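Local coordinates for protein heroin esterase (Rhodococcus sp., PDB 1LZL) that probably hydrolyses the acetyl ester groups of heroin, acting as an acetyl esterase of the alpha/beta hydrolase fold, at residues Thr2-Leu7 with Met257-Leu262; Asp8-Ala13 with Ala296-Ser301; Val198-Phe203 with Arg263-Glu268; Pro207-Pro212 with Thr288-Ala293. One frame throughout, in Å; residues are numbered along the deposited sequence.

Overall arrangement
The four contacts lie close together, three of them meeting around the probable Ser-His-Asp triad of Ser160, Asp260 and His290. Contact 1 carries Asp260 and contact 4 carries His290; their centres are about 8 Å apart, and His290 ND1 bonds to Asp260 OD2 at 2.7 Å. Contact 3, its centre about 12 Å from that of contact 1, meets the loop bearing Asp260 through Ser199 OG, 2.8 Å from Pro261 O. It also reaches contact 4, where Arg211 N lies 2.9 Å from Phe203 O. Contact 2 adjoins the histidine loop, Ser301 OG bonding to Val295 O and lying 3.1 Å from Ser292 O, and stays about 12 Å from contact 3 at the nearest atoms.

Contact 1 of 4, residues Thr2-Leu7 with Met257-Leu262; sequences TTFPTL and MELDPL
Leu259 pushes CD1 into the N-terminal segment, and this methyl makes the close-packed half of the contact. It lies 3.8 Å from Phe4 CD1, coming at the ring obliquely, and 4.0 Å from Leu7 CG. Phe4 and Leu7 are the ends of a type I turn, closed by Leu7 N donating to Phe4 O, and both side chains meet the same methyl. The Phe4 ring also has Thr3 CG2 over one face, toward its rim.

The outer side is looser and polar. Exposed Thr6 gives its hydroxyl proton to Glu258, with OG1 2.8 Å from OE2, and OE2 is met from well above the carboxylate plane, 56° out of it. Glu258 gets there with a stretched side chain, CG anti to the backbone N (chi1 -178°). Its other oxygen, OE1, accepts from Gly287 N, so both carboxylate oxygens have a donor. Leu259 CD2 lies 3.9 Å from Thr6 OG1, joining the polar and apolar halves.

Residues 257-262 carry the probable triad acid, Asp260, whose OD2 bonds to His290 ND1. They leave strand 252-257 and lead to helix 263-275, with Asp260 OD1 capping Leu262 N before that helix. The N-terminal residues 2-7 lie over this connection just ahead of helix 9-14.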
loop_
_atom_site.group_PDB
_atom_site.type_symbol
_atom_site.label_atom_id
_atom_site.label_comp_id
_atom_site.label_asym_id
_atom_site.label_seq_id
_atom_site.Cartn_x
_atom_site.Cartn_y
_atom_site.Cartn_z
ATOM N N THR A 2 17.538 -8.841 -22.696
ATOM C CA THR A 2 18.853 -8.224 -22.628
ATOM C C THR A 2 18.765 -6.747 -22.228
ATOM O O THR A 2 19.825 -6.212 -21.865
ATOM C CB THR A 2 19.692 -8.240 -23.920
ATOM O OG1 THR A 2 19.817 -6.879 -24.381
ATOM C CG2 THR A 2 19.067 -9.027 -25.058
ATOM N N THR A 3 17.595 -6.122 -22.284
ATOM C CA THR A 3 17.456 -4.755 -21.723
ATOM C C THR A 3 17.628 -4.722 -20.211
ATOM O O THR A 3 18.239 -3.810 -19.632
ATOM C CB THR A 3 16.066 -4.188 -22.091
ATOM O OG1 THR A 3 15.965 -4.142 -23.517
ATOM C CG2 THR A 3 15.877 -2.768 -21.618
ATOM N N PHE A 4 17.092 -5.716 -19.529
ATOM C CA PHE A 4 17.194 -5.871 -18.077
ATOM C C PHE A 4 17.686 -7.275 -17.753
ATOM O O PHE A 4 16.925 -8.216 -17.454
ATOM C CB PHE A 4 15.825 -5.672 -17.399
ATOM C CG PHE A 4 15.232 -4.288 -17.599
ATOM C CD1 PHE A 4 15.760 -3.188 -16.951
ATOM C CD2 PHE A 4 14.152 -4.126 -18.446
ATOM C CE1 PHE A 4 15.254 -1.907 -17.095
ATOM C CE2 PHE A 4 13.654 -2.828 -18.618
ATOM C CZ PHE A 4 14.198 -1.726 -17.974
ATOM N N PRO A 5 18.996 -7.467 -17.878
ATOM C CA PRO A 5 19.545 -8.836 -17.802
ATOM C C PRO A 5 19.449 -9.429 -16.399
ATOM O O PRO A 5 19.477 -10.679 -16.274
ATOM C CB PRO A 5 20.980 -8.643 -18.303
ATOM C CG PRO A 5 21.271 -7.182 -18.284
ATOM C CD PRO A 5 19.960 -6.430 -18.172
ATOM N N THR A 6 19.231 -8.639 -15.332
ATOM C CA THR A 6 19.050 -9.243 -14.024
ATOM C C THR A 6 17.626 -9.701 -13.777
ATOM O O THR A 6 17.302 -10.347 -12.774
ATOM C CB THR A 6 19.409 -8.288 -12.869
ATOM O OG1 THR A 6 18.440 -7.234 -12.826
ATOM C CG2 THR A 6 20.789 -7.683 -13.073
ATOM N N LEU A 7 16.674 -9.416 -14.673
ATOM C CA LEU A 7 15.340 -9.906 -14.453
ATOM C C LEU A 7 15.241 -11.404 -14.335
ATOM O O LEU A 7 15.880 -12.188 -15.041
ATOM C CB LEU A 7 14.442 -9.495 -15.653
ATOM C CG LEU A 7 13.621 -8.239 -15.493
ATOM C CD1 LEU A 7 12.884 -7.920 -16.800
ATOM C CD2 LEU A 7 12.639 -8.422 -14.358
ATOM N N MET A 257 11.572 -4.261 -4.530
ATOM C CA MET A 257 11.895 -4.977 -5.753
ATOM C C MET A 257 13.171 -4.407 -6.354
ATOM O O MET A 257 13.453 -3.233 -6.207
ATOM C CB MET A 257 10.742 -4.894 -6.744
ATOM C CG MET A 257 9.418 -5.363 -6.169
ATOM S SD MET A 257 9.345 -7.127 -5.834
ATOM C CE MET A 257 8.584 -7.196 -4.234
ATOM N N GLU A 258 13.916 -5.284 -7.048
ATOM C CA GLU A 258 15.241 -4.867 -7.506
ATOM C C GLU A 258 15.247 -3.671 -8.460
ATOM O O GLU A 258 16.040 -2.752 -8.308
ATOM C CB GLU A 258 15.887 -6.083 -8.186
ATOM C CG GLU A 258 17.304 -5.733 -8.639
ATOM C CD GLU A 258 18.110 -6.867 -9.227
ATOM O OE1 GLU A 258 17.950 -8.009 -8.753
ATOM O OE2 GLU A 258 18.938 -6.574 -10.151
ATOM N N LEU A 259 14.392 -3.735 -9.474
ATOM C CA LEU A 259 14.370 -2.779 -10.565
ATOM C C LEU A 259 13.277 -1.745 -10.367
ATOM O O LEU A 259 12.825 -1.087 -11.309
ATOM C CB LEU A 259 14.187 -3.502 -11.918
ATOM C CG LEU A 259 15.316 -4.462 -12.288
ATOM C CD1 LEU A 259 15.061 -5.049 -13.658
ATOM C CD2 LEU A 259 16.675 -3.776 -12.298
ATOM N N ASP A 260 12.849 -1.512 -9.130
ATOM C CA ASP A 260 11.887 -0.485 -8.762
ATOM C C ASP A 260 12.552 0.795 -8.344
ATOM O O ASP A 260 13.437 0.830 -7.429
ATOM C CB ASP A 260 11.061 -1.051 -7.603
ATOM C CG ASP A 260 9.892 -0.209 -7.159
ATOM O OD1 ASP A 260 9.734 0.940 -7.636
ATOM O OD2 ASP A 260 9.109 -0.740 -6.356
ATOM N N PRO A 261 12.229 1.972 -8.875
ATOM C CA PRO A 261 12.814 3.219 -8.394
ATOM C C PRO A 261 12.544 3.435 -6.891
ATOM O O PRO A 261 13.298 4.139 -6.231
ATOM C CB PRO A 261 12.032 4.323 -9.137
ATOM C CG PRO A 261 11.084 3.635 -10.011
ATOM C CD PRO A 261 11.251 2.156 -9.977
ATOM N N LEU A 262 11.491 2.877 -6.329
ATOM C CA LEU A 262 11.161 3.013 -4.903
ATOM C C LEU A 262 12.038 2.136 -4.028
ATOM O O LEU A 262 11.919 2.195 -2.778
ATOM C CB LEU A 262 9.699 2.601 -4.712
ATOM C CG LEU A 262 8.659 3.440 -5.482
ATOM C CD1 LEU A 262 7.266 2.879 -5.281
ATOM C CD2 LEU A 262 8.742 4.888 -5.040
#

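Contact 2 of 4, residues Asp8-Ala13 with Ala296-Ser301; sequences DPELAA and ATAAVS. Unlike the reference sequence in segment 296-301: Ala299 (reference Gly), Ser301 (reference Arg).
Glu10 OE1 is gripped twice: Ala299 N donates to it at 2.6 Å, along a nearly straight bond (168°), and water 1 donates to it as well. The amide meets the carboxylate on its syn side, 30° out of plane. Glu10 spans the gap with a chain extended beyond CG, and its OE1 also lies against the methyl of Ala299, 3.5 Å from CB. The same water donates to Asp8 OD2 at 2.6 Å and accepts from Val300 N at 2.9 Å, so it ties both acids to the start of helix 299-315, the last of the chain.

Asp8 has a second task as the N-cap of helix 9-14, near the N-terminus of the chain. With CG anti to the backbone N (chi1 -174°), OD1 takes Glu10 N on its anti lone pair, while OD2 faces Val300, 3.6 Å from CG1. Beside this polar group Leu11 splits its two methyls: CD2 rests 3.8 Å from Ala298 CB, and CD1 touches Val300 CG1, the two side chains crossing at about a right angle.

Ala298 is the N-cap residue of helix 299-315, and its methyl side chain offers no oxygen to the first amides of that helix. Glu10, from helix 9-14, and water 1 accept from them instead. Two carboxylates so near a helix N-terminus would probably be stabilised in their charged form by the helix dipole.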
loop_
_atom_site.group_PDB
_atom_site.type_symbol
_atom_site.label_atom_id
_atom_site.label_comp_id
_atom_site.label_asym_id
_atom_site.label_seq_id
_atom_site.Cartn_x
_atom_site.Cartn_y
_atom_site.Cartn_z
ATOM N N ASP A 8 14.373 -11.818 -13.442
ATOM C CA ASP A 8 14.048 -13.238 -13.377
ATOM C C ASP A 8 13.514 -13.697 -14.717
ATOM O O ASP A 8 12.586 -13.040 -15.250
ATOM C CB ASP A 8 13.068 -13.294 -12.218
ATOM C CG ASP A 8 12.686 -14.706 -11.843
ATOM O OD1 ASP A 8 12.354 -15.451 -12.809
ATOM O OD2 ASP A 8 12.716 -15.045 -10.676
ATOM N N PRO A 9 14.014 -14.719 -15.381
ATOM C CA PRO A 9 13.470 -15.102 -16.693
ATOM C C PRO A 9 11.962 -15.284 -16.782
ATOM O O PRO A 9 11.321 -15.017 -17.814
ATOM C CB PRO A 9 14.170 -16.464 -16.942
ATOM C CG PRO A 9 15.495 -16.218 -16.290
ATOM C CD PRO A 9 15.162 -15.564 -14.972
ATOM N N GLU A 10 11.406 -15.718 -15.648
ATOM C CA GLU A 10 9.976 -15.952 -15.514
ATOM C C GLU A 10 9.203 -14.642 -15.650
ATOM O O GLU A 10 8.071 -14.549 -16.153
ATOM C CB GLU A 10 9.706 -16.641 -14.171
ATOM C CG GLU A 10 9.778 -18.151 -14.188
ATOM C CD GLU A 10 9.082 -18.800 -13.010
ATOM O OE1 GLU A 10 9.358 -18.438 -11.849
ATOM O OE2 GLU A 10 8.236 -19.689 -13.228
ATOM N N LEU A 11 9.815 -13.566 -15.204
ATOM C CA LEU A 11 9.168 -12.252 -15.248
ATOM C C LEU A 11 9.391 -11.624 -16.615
ATOM O O LEU A 11 8.455 -11.099 -17.212
ATOM C CB LEU A 11 9.753 -11.355 -14.153
ATOM C CG LEU A 11 9.307 -11.776 -12.746
ATOM C CD1 LEU A 11 9.926 -10.827 -11.729
ATOM C CD2 LEU A 11 7.809 -11.834 -12.688
ATOM N N ALA A 12 10.641 -11.699 -17.037
ATOM C CA ALA A 12 11.168 -11.240 -18.310
ATOM C C ALA A 12 10.162 -11.427 -19.432
ATOM O O ALA A 12 9.920 -10.548 -20.253
ATOM C CB ALA A 12 12.442 -11.990 -18.698
ATOM N N ALA A 13 9.596 -12.619 -19.435
ATOM C CA ALA A 13 8.517 -13.048 -20.303
ATOM C C ALA A 13 7.346 -12.082 -20.339
ATOM O O ALA A 13 6.911 -11.530 -21.360
ATOM C CB ALA A 13 8.088 -14.434 -19.794
ATOM N N ALA A 296 1.700 -13.560 -11.120
ATOM C CA ALA A 296 1.503 -14.280 -9.862
ATOM C C ALA A 296 2.037 -15.701 -9.956
ATOM O O ALA A 296 2.315 -16.357 -8.979
ATOM C CB ALA A 296 0.035 -14.268 -9.431
ATOM N N THR A 297 2.149 -16.159 -11.183
ATOM C CA THR A 297 2.624 -17.491 -11.487
ATOM C C THR A 297 4.116 -17.645 -11.305
ATOM O O THR A 297 4.602 -18.758 -11.091
ATOM C CB THR A 297 2.177 -17.798 -12.944
ATOM O OG1 THR A 297 2.598 -16.771 -13.851
ATOM C CG2 THR A 297 0.661 -17.758 -12.907
ATOM N N ALA A 298 4.894 -16.566 -11.370
ATOM C CA ALA A 298 6.343 -16.677 -11.237
ATOM C C ALA A 298 6.739 -17.196 -9.864
ATOM O O ALA A 298 6.079 -16.820 -8.887
ATOM C CB ALA A 298 6.946 -15.291 -11.484
ATOM N N ALA A 299 7.803 -18.034 -9.809
ATOM C CA ALA A 299 8.153 -18.552 -8.473
ATOM C C ALA A 299 8.512 -17.428 -7.495
ATOM O O ALA A 299 8.148 -17.571 -6.329
ATOM C CB ALA A 299 9.275 -19.572 -8.582
ATOM N N VAL A 300 9.185 -16.367 -7.949
ATOM C CA VAL A 300 9.601 -15.278 -7.030
ATOM C C VAL A 300 8.373 -14.532 -6.518
ATOM O O VAL A 300 8.380 -14.096 -5.348
ATOM C CB VAL A 300 10.602 -14.301 -7.671
ATOM C CG1 VAL A 300 9.982 -13.496 -8.830
ATOM C CG2 VAL A 300 11.191 -13.362 -6.616
ATOM N N SER A 301 7.350 -14.387 -7.358
ATOM C CA SER A 301 6.062 -13.816 -6.932
ATOM C C SER A 301 5.378 -14.745 -5.935
ATOM O O SER A 301 4.878 -14.291 -4.882
ATOM C CB SER A 301 5.173 -13.559 -8.157
ATOM O OG SER A 301 5.799 -12.627 -9.028
HETATM O O HOH W 1 10.660 -16.621 -10.432
#

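Contact 3 of 4, residues Val198-Phe203 with Arg263-Glu268; sequences VSMTNF and RDEGIE
Helix 198-202 and the first turns of helix 263-275 (residues 263-268) run antiparallel, their axes at 174° and 8.6 Å apart, with Ser199 facing Asp264 at the closest point of the backbones. These two residues exchange bonds. Ser199 N donates to Asp264 OD2 at 2.8 Å, reaching the oxygen from well above the carboxylate plane; in return Asp264 N donates to Ser199 OG at 3.1 Å. The serine hydroxyl can receive this amide because OG sits between its own backbone N and carbonyl carbon (chi1 57°), and it also bonds to Pro261 O in the loop just before the partner helix.

The other carboxylate oxygen, Asp264 OD1, is held by its neighbour. Arg263 grips it side-on with NE and NH2, each 2.8 Å away, and the oxygen lies in the guanidinium plane. Held so, the guanidinium lies beside the first helix: Ser199 CB sits over one face toward its rim, 3.7 Å from NH2, and NH1 comes obliquely to the Phe203 ring, 3.6 Å from CZ, the two planes being 77° apart. NH1 has a firmer partner in Glu258 O. Met200, its chain bent at chi2 and chi3, brings CE within 3.8 Å of Glu265 OE1, while Glu265 OE2 accepts from Leu191 N and Asp192 N.

Around the pair, Met200 also touches helix 211-222, whose Arg211 bonds to Met200 O. Arg263 and Ile267 turn the second helix onto strands 252-257 and 280-285 of the central sheet.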
loop_
_atom_site.group_PDB
_atom_site.type_symbol
_atom_site.label_atom_id
_atom_site.label_comp_id
_atom_site.label_asym_id
_atom_site.label_seq_id
_atom_site.Cartn_x
_atom_site.Cartn_y
_atom_site.Cartn_z
ATOM N N VAL A 198 19.689 6.678 -5.071
ATOM C CA VAL A 198 20.255 6.159 -6.336
ATOM C C VAL A 198 19.209 5.470 -7.181
ATOM O O VAL A 198 19.170 5.694 -8.428
ATOM C CB VAL A 198 21.404 5.173 -6.059
ATOM C CG1 VAL A 198 21.902 4.526 -7.347
ATOM C CG2 VAL A 198 22.523 5.925 -5.355
ATOM N N SER A 199 18.332 4.623 -6.628
ATOM C CA SER A 199 17.367 3.974 -7.527
ATOM C C SER A 199 16.464 5.011 -8.209
ATOM O O SER A 199 16.035 4.767 -9.331
ATOM C CB SER A 199 16.599 2.892 -6.786
ATOM O OG SER A 199 15.905 3.384 -5.624
ATOM N N MET A 200 16.193 6.081 -7.452
ATOM C CA MET A 200 15.278 7.089 -8.028
ATOM C C MET A 200 16.005 7.917 -9.079
ATOM O O MET A 200 15.326 8.395 -10.030
ATOM C CB MET A 200 14.719 7.953 -6.934
ATOM C CG MET A 200 13.319 8.427 -6.872
ATOM S SD MET A 200 12.110 7.832 -8.019
ATOM C CE MET A 200 10.958 7.027 -6.899
ATOM N N THR A 201 17.314 8.120 -8.954
ATOM C CA THR A 201 18.010 8.851 -10.029
ATOM C C THR A 201 18.320 7.945 -11.227
ATOM O O THR A 201 18.410 8.522 -12.329
ATOM C CB THR A 201 19.341 9.479 -9.571
ATOM O OG1 THR A 201 20.269 8.461 -9.153
ATOM C CG2 THR A 201 19.141 10.449 -8.395
ATOM N N ASN A 202 18.507 6.642 -11.030
ATOM C CA ASN A 202 18.993 5.783 -12.106
ATOM C C ASN A 202 17.915 5.016 -12.841
ATOM O O ASN A 202 18.147 4.577 -14.004
ATOM C CB ASN A 202 20.004 4.767 -11.540
ATOM C CG ASN A 202 21.292 5.390 -11.062
ATOM O OD1 ASN A 202 21.523 6.581 -10.814
ATOM N ND2 ASN A 202 22.260 4.501 -10.830
ATOM N N PHE A 203 16.731 4.828 -12.226
ATOM C CA PHE A 203 15.684 4.044 -12.859
ATOM C C PHE A 203 14.703 4.979 -13.571
ATOM O O PHE A 203 13.661 5.350 -13.015
ATOM C CB PHE A 203 14.978 3.145 -11.824
ATOM C CG PHE A 203 15.859 1.985 -11.350
ATOM C CD1 PHE A 203 16.986 1.540 -12.028
ATOM C CD2 PHE A 203 15.512 1.309 -10.184
ATOM C CE1 PHE A 203 17.748 0.464 -11.576
ATOM C CE2 PHE A 203 16.258 0.223 -9.728
ATOM C CZ PHE A 203 17.378 -0.213 -10.415
ATOM N N ARG A 263 12.883 1.289 -4.606
ATOM C CA ARG A 263 13.606 0.300 -3.788
ATOM C C ARG A 263 14.404 0.934 -2.673
ATOM O O ARG A 263 14.338 0.528 -1.500
ATOM C CB ARG A 263 14.537 -0.474 -4.758
ATOM C CG ARG A 263 15.387 -1.542 -4.064
ATOM C CD ARG A 263 16.530 -1.907 -5.056
ATOM N NE ARG A 263 17.513 -0.846 -5.096
ATOM C CZ ARG A 263 18.354 -0.643 -6.135
ATOM N NH1 ARG A 263 18.291 -1.429 -7.207
ATOM N NH2 ARG A 263 19.220 0.360 -6.044
ATOM N N ASP A 264 15.228 1.946 -3.000
ATOM C CA ASP A 264 16.143 2.430 -1.976
ATOM C C ASP A 264 15.366 3.132 -0.875
ATOM O O ASP A 264 15.769 2.957 0.299
ATOM C CB ASP A 264 17.168 3.411 -2.565
ATOM C CG ASP A 264 18.162 2.764 -3.506
ATOM O OD1 ASP A 264 18.148 1.532 -3.706
ATOM O OD2 ASP A 264 18.966 3.532 -4.078
ATOM N N GLU A 265 14.308 3.907 -1.149
ATOM C CA GLU A 265 13.643 4.597 -0.031
ATOM C C GLU A 265 12.979 3.577 0.869
ATOM O O GLU A 265 12.841 3.782 2.066
ATOM C CB GLU A 265 12.680 5.647 -0.594
ATOM C CG GLU A 265 11.439 5.103 -1.276
ATOM C CD GLU A 265 10.881 6.136 -2.269
ATOM O OE1 GLU A 265 11.654 6.517 -3.169
ATOM O OE2 GLU A 265 9.707 6.559 -2.125
ATOM N N GLY A 266 12.539 2.419 0.316
ATOM C CA GLY A 266 11.965 1.365 1.127
ATOM C C GLY A 266 12.998 0.749 2.037
ATOM O O GLY A 266 12.798 0.596 3.262
ATOM N N ILE A 267 14.181 0.385 1.492
ATOM C CA ILE A 267 15.252 -0.183 2.333
ATOM C C ILE A 267 15.685 0.838 3.379
ATOM O O ILE A 267 15.859 0.455 4.535
ATOM C CB ILE A 267 16.447 -0.619 1.442
ATOM C CG1 ILE A 267 16.051 -1.740 0.502
ATOM C CG2 ILE A 267 17.666 -1.014 2.279
ATOM C CD1 ILE A 267 17.073 -2.120 -0.553
ATOM N N GLU A 268 15.835 2.115 2.993
ATOM C CA GLU A 268 16.255 3.106 3.986
ATOM C C GLU A 268 15.252 3.298 5.100
ATOM O O GLU A 268 15.628 3.470 6.251
ATOM C CB GLU A 268 16.489 4.487 3.288
ATOM C CG GLU A 268 17.746 4.459 2.443
ATOM C CD GLU A 268 18.025 5.736 1.655
ATOM O OE1 GLU A 268 17.220 6.717 1.744
ATOM O OE2 GLU A 268 19.052 5.739 0.939
#

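Contact 4 of 4, residues Pro207-Pro212 with Thr288-Ala293; sequences PLWHRP and TFHGSA
His290 meets Trp209 from its CB onward. That CB lies 3.8 Å from Trp209 CB; next along, CG is 3.6 Å from the same methylene and CD2 3.7 Å. CG is anti to the backbone N (chi1 -173°), which sets one face of the imidazole against Trp209 CB in a CH-pi contact, while the five-membered ring of the Trp209 indole and the imidazole lie obliquely, planes 32° apart. At the tip, ND1 bonds to Asp260 OD2, and the side chain touches Ser160. Water 2 bridges the two backbones, donating to Pro207 O and accepting from His290 N.

The Phe289 ring is covered on both faces: Pro207 CB lies over one, toward the rim and 3.6 Å from CD1, and Ser292 CB over the centre of the other. Leu208 CD1 comes to the edge of this ring and also presses on His290 O, 3.4 Å away, a buried carbonyl with no polar partner. Gly291, in the type II turn from Phe289 to Ser292, leaves room for that methyl.

A histidine on the loop after the last strand, 280-285, beside an acid and a nucleophile-elbow serine, matches the catalytic triad of alpha/beta hydrolases, which His290 probably completes here.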
loop_
_atom_site.group_PDB
_atom_site.type_symbol
_atom_site.label_atom_id
_atom_site.label_comp_id
_atom_site.label_asym_id
_atom_site.label_seq_id
_atom_site.Cartn_x
_atom_site.Cartn_y
_atom_site.Cartn_z
ATOM N N PRO A 207 10.294 -0.989 -15.742
ATOM C CA PRO A 207 8.915 -1.424 -15.929
ATOM C C PRO A 207 7.956 -0.804 -14.890
ATOM O O PRO A 207 8.285 -0.768 -13.705
ATOM C CB PRO A 207 9.032 -2.931 -15.742
ATOM C CG PRO A 207 10.434 -3.274 -16.163
ATOM C CD PRO A 207 11.236 -2.138 -15.560
ATOM N N LEU A 208 6.821 -0.325 -15.405
ATOM C CA LEU A 208 5.669 0.196 -14.710
ATOM C C LEU A 208 5.945 1.468 -13.945
ATOM O O LEU A 208 5.195 2.472 -14.073
ATOM C CB LEU A 208 5.096 -0.900 -13.799
ATOM C CG LEU A 208 4.548 -2.111 -14.577
ATOM C CD1 LEU A 208 3.836 -3.020 -13.593
ATOM C CD2 LEU A 208 3.676 -1.607 -15.714
ATOM N N TRP A 209 6.951 1.547 -13.066
ATOM C CA TRP A 209 7.282 2.753 -12.315
ATOM C C TRP A 209 8.709 3.144 -12.676
ATOM O O TRP A 209 9.528 2.254 -12.913
ATOM C CB TRP A 209 7.170 2.566 -10.811
ATOM C CG TRP A 209 6.830 3.833 -10.042
ATOM C CD1 TRP A 209 7.540 4.479 -9.090
ATOM C CD2 TRP A 209 5.610 4.596 -10.213
ATOM N NE1 TRP A 209 6.869 5.603 -8.629
ATOM C CE2 TRP A 209 5.695 5.672 -9.319
ATOM C CE3 TRP A 209 4.512 4.400 -11.060
ATOM C CZ2 TRP A 209 4.658 6.626 -9.221
ATOM C CZ3 TRP A 209 3.485 5.363 -10.957
ATOM C CH2 TRP A 209 3.573 6.435 -10.067
ATOM N N HIS A 210 8.934 4.437 -12.626
ATOM C CA HIS A 210 10.175 5.029 -13.128
ATOM C C HIS A 210 10.184 6.464 -12.667
ATOM O O HIS A 210 9.150 7.013 -12.203
ATOM C CB HIS A 210 10.305 4.866 -14.641
ATOM C CG HIS A 210 9.092 5.284 -15.428
ATOM N ND1 HIS A 210 8.411 4.415 -16.257
ATOM C CD2 HIS A 210 8.444 6.484 -15.463
ATOM C CE1 HIS A 210 7.393 5.084 -16.782
ATOM N NE2 HIS A 210 7.415 6.320 -16.318
ATOM N N ARG A 211 11.336 7.112 -12.826
ATOM C CA ARG A 211 11.471 8.463 -12.322
ATOM C C ARG A 211 10.440 9.425 -12.951
ATOM O O ARG A 211 9.841 10.217 -12.202
ATOM C CB ARG A 211 12.902 8.917 -12.551
ATOM C CG ARG A 211 13.151 10.275 -11.875
ATOM C CD ARG A 211 14.579 10.722 -12.211
ATOM N NE ARG A 211 14.748 12.064 -11.646
ATOM C CZ ARG A 211 15.067 12.264 -10.377
ATOM N NH1 ARG A 211 15.271 11.265 -9.523
ATOM N NH2 ARG A 211 15.202 13.494 -9.895
ATOM N N PRO A 212 10.168 9.430 -14.233
ATOM C CA PRO A 212 9.105 10.302 -14.751
ATOM C C PRO A 212 7.764 10.095 -14.073
ATOM O O PRO A 212 7.107 11.114 -13.727
ATOM C CB PRO A 212 9.047 9.945 -16.254
ATOM C CG PRO A 212 10.463 9.564 -16.538
ATOM C CD PRO A 212 10.866 8.722 -15.346
ATOM N N THR A 288 13.348 -8.682 -9.794
ATOM C CA THR A 288 11.961 -8.235 -9.827
ATOM C C THR A 288 11.843 -6.775 -10.248
ATOM O O THR A 288 12.854 -6.078 -10.380
ATOM C CB THR A 288 11.346 -8.398 -8.428
ATOM O OG1 THR A 288 12.225 -7.744 -7.511
ATOM C CG2 THR A 288 11.239 -9.861 -8.062
ATOM N N PHE A 289 10.598 -6.318 -10.438
ATOM C CA PHE A 289 10.395 -4.892 -10.779
ATOM C C PHE A 289 9.158 -4.414 -10.006
ATOM O O PHE A 289 8.439 -5.203 -9.409
ATOM C CB PHE A 289 10.301 -4.675 -12.292
ATOM C CG PHE A 289 9.213 -5.450 -13.011
ATOM C CD1 PHE A 289 7.913 -4.968 -13.030
ATOM C CD2 PHE A 289 9.482 -6.652 -13.663
ATOM C CE1 PHE A 289 6.924 -5.675 -13.686
ATOM C CE2 PHE A 289 8.501 -7.377 -14.326
ATOM C CZ PHE A 289 7.212 -6.886 -14.318
ATOM N N HIS A 290 8.922 -3.068 -10.101
ATOM C CA HIS A 290 7.723 -2.554 -9.445
ATOM C C HIS A 290 6.435 -3.174 -9.949
ATOM O O HIS A 290 6.102 -2.950 -11.122
ATOM C CB HIS A 290 7.668 -1.041 -9.648
ATOM C CG HIS A 290 6.546 -0.434 -8.836
ATOM N ND1 HIS A 290 6.731 -0.043 -7.540
ATOM C CD2 HIS A 290 5.262 -0.113 -9.156
ATOM C CE1 HIS A 290 5.589 0.484 -7.063
ATOM N NE2 HIS A 290 4.693 0.453 -8.036
ATOM N N GLY A 291 5.666 -3.907 -9.149
ATOM C CA GLY A 291 4.453 -4.553 -9.659
ATOM C C GLY A 291 4.696 -5.920 -10.287
ATOM O O GLY A 291 3.719 -6.503 -10.814
ATOM N N SER A 292 5.908 -6.483 -10.227
ATOM C CA SER A 292 6.045 -7.842 -10.796
ATOM C C SER A 292 5.260 -8.899 -10.045
ATOM O O SER A 292 5.001 -10.036 -10.541
ATOM C CB SER A 292 7.533 -8.204 -10.944
ATOM O OG SER A 292 8.199 -8.236 -9.680
ATOM N N ALA A 293 4.815 -8.579 -8.809
ATOM C CA ALA A 293 3.884 -9.486 -8.120
ATOM C C ALA A 293 2.631 -9.732 -8.944
ATOM O O ALA A 293 1.949 -10.732 -8.756
ATOM C CB ALA A 293 3.491 -8.890 -6.778
HETATM O O HOH W 2 10.155 -1.184 -11.728
#